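Local atomic coordinates of polysialic acid O-acetyltransferase (Escherichia coli, PDB entry 3JQY), a protein that catalyses the O-acetylation of capsular polymeric sialic acid, using acetyl-CoA as the acetyl donor. Residues B[156-168]-B[174-186]. Numbering follows the deposited sequence. Where two conformers were deposited one is given.
Sequences KRINWAKDIIISS and RNVSIMKGVSVGS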
# COMPACT_ATOMS: atom_id res chain seq x y z
N LYS B 156 -20.14 -15.14 21.10
CA LYS B 156 -19.11 -16.05 20.63
C LYS B 156 -18.22 -15.43 19.55
O LYS B 156 -18.65 -14.55 18.80
CB LYS B 156 -19.75 -17.33 20.09
CG LYS B 156 -20.49 -18.13 21.16
CD LYS B 156 -21.07 -19.41 20.60
CE LYS B 156 -21.70 -20.25 21.70
NZ LYS B 156 -22.32 -21.50 21.17
N ARG B 157 -16.99 -15.92 19.46
CA ARG B 157 -16.07 -15.44 18.43
C ARG B 157 -16.51 -15.83 17.03
O ARG B 157 -16.94 -16.97 16.79
CB ARG B 157 -14.66 -15.96 18.70
CG ARG B 157 -13.70 -15.72 17.55
CD ARG B 157 -12.26 -15.91 17.96
NE ARG B 157 -11.35 -15.42 16.93
CZ ARG B 157 -10.04 -15.56 16.95
NH1 ARG B 157 -9.45 -16.19 17.96
NH2 ARG B 157 -9.30 -15.07 15.96
N ILE B 158 -16.41 -14.90 16.09
CA ILE B 158 -16.86 -15.16 14.72
C ILE B 158 -15.81 -14.91 13.64
O ILE B 158 -16.13 -14.94 12.45
CB ILE B 158 -18.12 -14.34 14.36
CG1 ILE B 158 -17.87 -12.84 14.55
CG2 ILE B 158 -19.30 -14.82 15.17
CD1 ILE B 158 -18.97 -11.96 14.02
N ASN B 159 -14.56 -14.67 14.03
CA ASN B 159 -13.50 -14.49 13.04
C ASN B 159 -12.35 -15.45 13.27
O ASN B 159 -11.18 -15.06 13.26
CB ASN B 159 -12.97 -13.04 13.03
CG ASN B 159 -12.18 -12.71 14.28
OD1 ASN B 159 -12.41 -13.28 15.35
ND2 ASN B 159 -11.23 -11.79 14.15
N TRP B 160 -12.68 -16.72 13.50
CA TRP B 160 -11.67 -17.76 13.62
C TRP B 160 -10.80 -17.80 12.35
O TRP B 160 -11.28 -17.53 11.25
CB TRP B 160 -12.32 -19.13 13.84
CG TRP B 160 -13.04 -19.26 15.17
CD1 TRP B 160 -14.39 -19.28 15.38
CD2 TRP B 160 -12.43 -19.41 16.46
NE1 TRP B 160 -14.65 -19.43 16.72
CE2 TRP B 160 -13.47 -19.50 17.41
CE3 TRP B 160 -11.10 -19.46 16.91
CZ2 TRP B 160 -13.23 -19.65 18.77
CZ3 TRP B 160 -10.86 -19.61 18.26
CH2 TRP B 160 -11.92 -19.70 19.18
N ALA B 161 -9.52 -18.13 12.52
CA ALA B 161 -8.63 -18.28 11.38
C ALA B 161 -9.17 -19.33 10.42
O ALA B 161 -9.81 -20.30 10.84
CB ALA B 161 -7.23 -18.67 11.85
N LYS B 162 -8.91 -19.12 9.13
CA LYS B 162 -9.37 -20.03 8.07
C LYS B 162 -8.29 -20.18 6.99
O LYS B 162 -7.60 -19.20 6.66
CB LYS B 162 -10.67 -19.54 7.46
CG LYS B 162 -11.83 -19.45 8.46
CD LYS B 162 -13.16 -19.22 7.75
CE LYS B 162 -14.31 -19.20 8.76
NZ LYS B 162 -14.25 -20.36 9.70
N ASP B 163 -8.15 -21.38 6.45
CA ASP B 163 -7.09 -21.70 5.50
C ASP B 163 -7.07 -20.81 4.26
O ASP B 163 -8.12 -20.40 3.75
CB ASP B 163 -7.20 -23.15 5.01
CG ASP B 163 -7.03 -24.18 6.11
OD1 ASP B 163 -6.68 -23.82 7.26
OD2 ASP B 163 -7.23 -25.37 5.82
N ILE B 164 -5.87 -20.55 3.74
CA ILE B 164 -5.72 -19.93 2.43
C ILE B 164 -5.10 -20.95 1.49
O ILE B 164 -4.11 -21.59 1.83
CB ILE B 164 -4.83 -18.67 2.49
CG1 ILE B 164 -5.53 -17.57 3.29
CG2 ILE B 164 -4.53 -18.17 1.09
CD1 ILE B 164 -4.64 -16.44 3.75
N ILE B 165 -5.69 -21.11 0.32
CA ILE B 165 -5.24 -22.12 -0.63
C ILE B 165 -5.06 -21.49 -2.00
O ILE B 165 -6.04 -21.17 -2.68
CB ILE B 165 -6.24 -23.30 -0.73
CG1 ILE B 165 -6.52 -23.88 0.66
CG2 ILE B 165 -5.69 -24.38 -1.65
CD1 ILE B 165 -5.29 -24.34 1.41
N ILE B 166 -3.81 -21.29 -2.39
CA ILE B 166 -3.51 -20.82 -3.73
C ILE B 166 -3.17 -22.02 -4.61
O ILE B 166 -2.20 -22.72 -4.36
CB ILE B 166 -2.35 -19.80 -3.72
CG1 ILE B 166 -2.67 -18.66 -2.75
CG2 ILE B 166 -2.06 -19.29 -5.13
CD1 ILE B 166 -1.54 -17.70 -2.52
N SER B 167 -3.99 -22.27 -5.62
CA SER B 167 -3.79 -23.42 -6.49
C SER B 167 -2.51 -23.29 -7.31
O SER B 167 -1.88 -22.24 -7.33
CB SER B 167 -4.98 -23.62 -7.42
OG SER B 167 -6.14 -23.98 -6.69
N SER B 168 -2.15 -24.37 -8.00
CA SER B 168 -1.00 -24.32 -8.90
C SER B 168 -1.25 -23.33 -10.02
O SER B 168 -2.39 -23.13 -10.46
CB SER B 168 -0.70 -25.71 -9.47
OG SER B 168 -0.26 -26.58 -8.44
N ARG B 174 1.63 -7.59 -7.45
CA ARG B 174 2.33 -6.82 -6.43
C ARG B 174 1.38 -6.11 -5.47
O ARG B 174 0.30 -5.66 -5.86
CB ARG B 174 3.25 -5.81 -7.13
CG ARG B 174 3.87 -4.77 -6.24
CD ARG B 174 4.73 -3.85 -7.11
NE ARG B 174 5.14 -2.64 -6.41
CZ ARG B 174 5.67 -1.58 -7.00
NH1 ARG B 174 5.85 -1.56 -8.32
NH2 ARG B 174 6.02 -0.52 -6.28
N ASN B 175 1.76 -6.02 -4.22
CA ASN B 175 1.03 -5.27 -3.25
C ASN B 175 -0.39 -5.78 -3.05
O ASN B 175 -1.29 -5.03 -3.11
CB ASN B 175 1.01 -3.78 -3.59
CG ASN B 175 0.52 -2.93 -2.46
OD1 ASN B 175 0.60 -3.30 -1.32
ND2 ASN B 175 0.02 -1.76 -2.79
N VAL B 176 -0.47 -7.06 -2.74
CA VAL B 176 -1.75 -7.75 -2.61
C VAL B 176 -1.83 -8.40 -1.25
O VAL B 176 -0.83 -8.94 -0.77
CB VAL B 176 -1.86 -8.89 -3.64
CG1 VAL B 176 -2.95 -9.89 -3.24
CG2 VAL B 176 -2.10 -8.34 -5.04
N SER B 177 -3.00 -8.35 -0.62
CA SER B 177 -3.28 -9.18 0.54
C SER B 177 -4.35 -10.18 0.18
O SER B 177 -5.37 -9.83 -0.45
CB SER B 177 -3.76 -8.34 1.73
OG SER B 177 -2.69 -7.69 2.36
N ILE B 178 -4.12 -11.42 0.56
CA ILE B 178 -5.15 -12.44 0.48
C ILE B 178 -5.57 -12.76 1.91
O ILE B 178 -4.74 -13.12 2.75
CB ILE B 178 -4.65 -13.69 -0.25
CG1 ILE B 178 -4.29 -13.33 -1.69
CG2 ILE B 178 -5.72 -14.77 -0.25
CD1 ILE B 178 -3.87 -14.52 -2.53
N MET B 179 -6.86 -12.60 2.20
CA MET B 179 -7.37 -12.74 3.57
C MET B 179 -7.85 -14.16 3.89
O MET B 179 -7.80 -15.05 3.04
CB MET B 179 -8.47 -11.72 3.84
CG MET B 179 -8.04 -10.27 3.66
SD MET B 179 -6.51 -9.88 4.56
CE MET B 179 -6.61 -8.09 4.63
N LYS B 180 -8.31 -14.37 5.12
CA LYS B 180 -8.56 -15.74 5.58
C LYS B 180 -9.68 -16.44 4.81
O LYS B 180 -10.65 -15.81 4.38
CB LYS B 180 -8.86 -15.76 7.09
CG LYS B 180 -10.18 -15.12 7.48
CD LYS B 180 -10.29 -15.03 9.00
CE LYS B 180 -11.56 -14.32 9.44
NZ LYS B 180 -11.61 -12.92 8.91
N GLY B 181 -9.51 -17.74 4.63
CA GLY B 181 -10.55 -18.58 4.06
C GLY B 181 -10.66 -18.50 2.56
O GLY B 181 -11.60 -19.03 1.97
N VAL B 182 -9.70 -17.84 1.92
CA VAL B 182 -9.76 -17.64 0.48
C VAL B 182 -9.02 -18.74 -0.29
O VAL B 182 -7.88 -19.10 0.05
CB VAL B 182 -9.19 -16.26 0.08
CG1 VAL B 182 -9.01 -16.17 -1.44
CG2 VAL B 182 -10.09 -15.15 0.58
N SER B 183 -9.68 -19.26 -1.32
CA SER B 183 -9.05 -20.14 -2.30
C SER B 183 -8.95 -19.39 -3.62
O SER B 183 -9.89 -18.69 -4.01
CB SER B 183 -9.89 -21.40 -2.50
OG SER B 183 -9.85 -22.21 -1.34
N VAL B 184 -7.82 -19.54 -4.31
CA VAL B 184 -7.65 -18.99 -5.65
C VAL B 184 -7.40 -20.13 -6.63
O VAL B 184 -6.43 -20.89 -6.48
CB VAL B 184 -6.47 -18.01 -5.73
CG1 VAL B 184 -6.30 -17.51 -7.15
CG2 VAL B 184 -6.69 -16.84 -4.77
N GLY B 185 -8.28 -20.27 -7.61
CA GLY B 185 -8.23 -21.38 -8.55
C GLY B 185 -7.06 -21.31 -9.52
O GLY B 185 -6.49 -20.25 -9.75
N SER B 186 -6.75 -22.46 -10.10
CA SER B 186 -5.60 -22.59 -11.00
C SER B 186 -5.73 -21.72 -12.25
O SER B 186 -6.82 -21.58 -12.80
CB SER B 186 -5.43 -24.08 -11.37
OG SER B 186 -4.31 -24.28 -12.20
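Trp160, whose carbonyl O touches Lys180, has Arg157 lying on one face of its indole. Arg157 CD sits over the centre of the Trp160 ring system, 3.6 Å above its plane. The tryptophan also packs on Glu227 of a second subunit. The guanidinium of Arg157 grips Asn159 side-on: NE reaches OD1 and NH2 the backbone O, both from above the carbonyl planes. The amide of Asn159 is further held by Ile149, His147 and Asp145.

These residues belong to the loop that leads back into the left-handed beta-helix of a hexapeptide-repeat transferase. Strands 164-166 and 183-184 are parallel neighbours from successive coils in one wall. Ile165 N donates to Val182 O at 3.0 Å. Val184 N returns a bond to Ile165 O at 2.9 Å. Ser167 N then reaches Val184 O, also at 2.9 Å and almost straight in line with the carbonyl. Ile165 and Ser183 share one face of this wall. Ile166 and Val184 lie on the other, which is buried.

Ile178 ends strand 176-178 on the adjacent wall, just before the type II turn Met179-Val182. Ile178 CG2 meets Ile164 CG2 at 3.8 Å, and the two side chains are set at a slant. Ile164 CG1 also lies 3.4 Å from Met179 O.

Lys180 has CG between its backbone N and carbonyl carbon (chi1 68°), and its chain runs alongside 159-162. Lys180 CD lies 3.5 Å from Trp160 O. NZ makes a salt bridge to Asp145. Both residues are probably part of the acetyl-CoA site. Asn159 ND2 also bonds to Asp145 OD2, consistent with Asn159 helping to position that carboxylate.

At the far end Ser186 OG is anti to its own N (chi1 -178°). Ser186 OG donates to Ser168 O at 2.8 Å, approaching 38° out of the carbonyl plane.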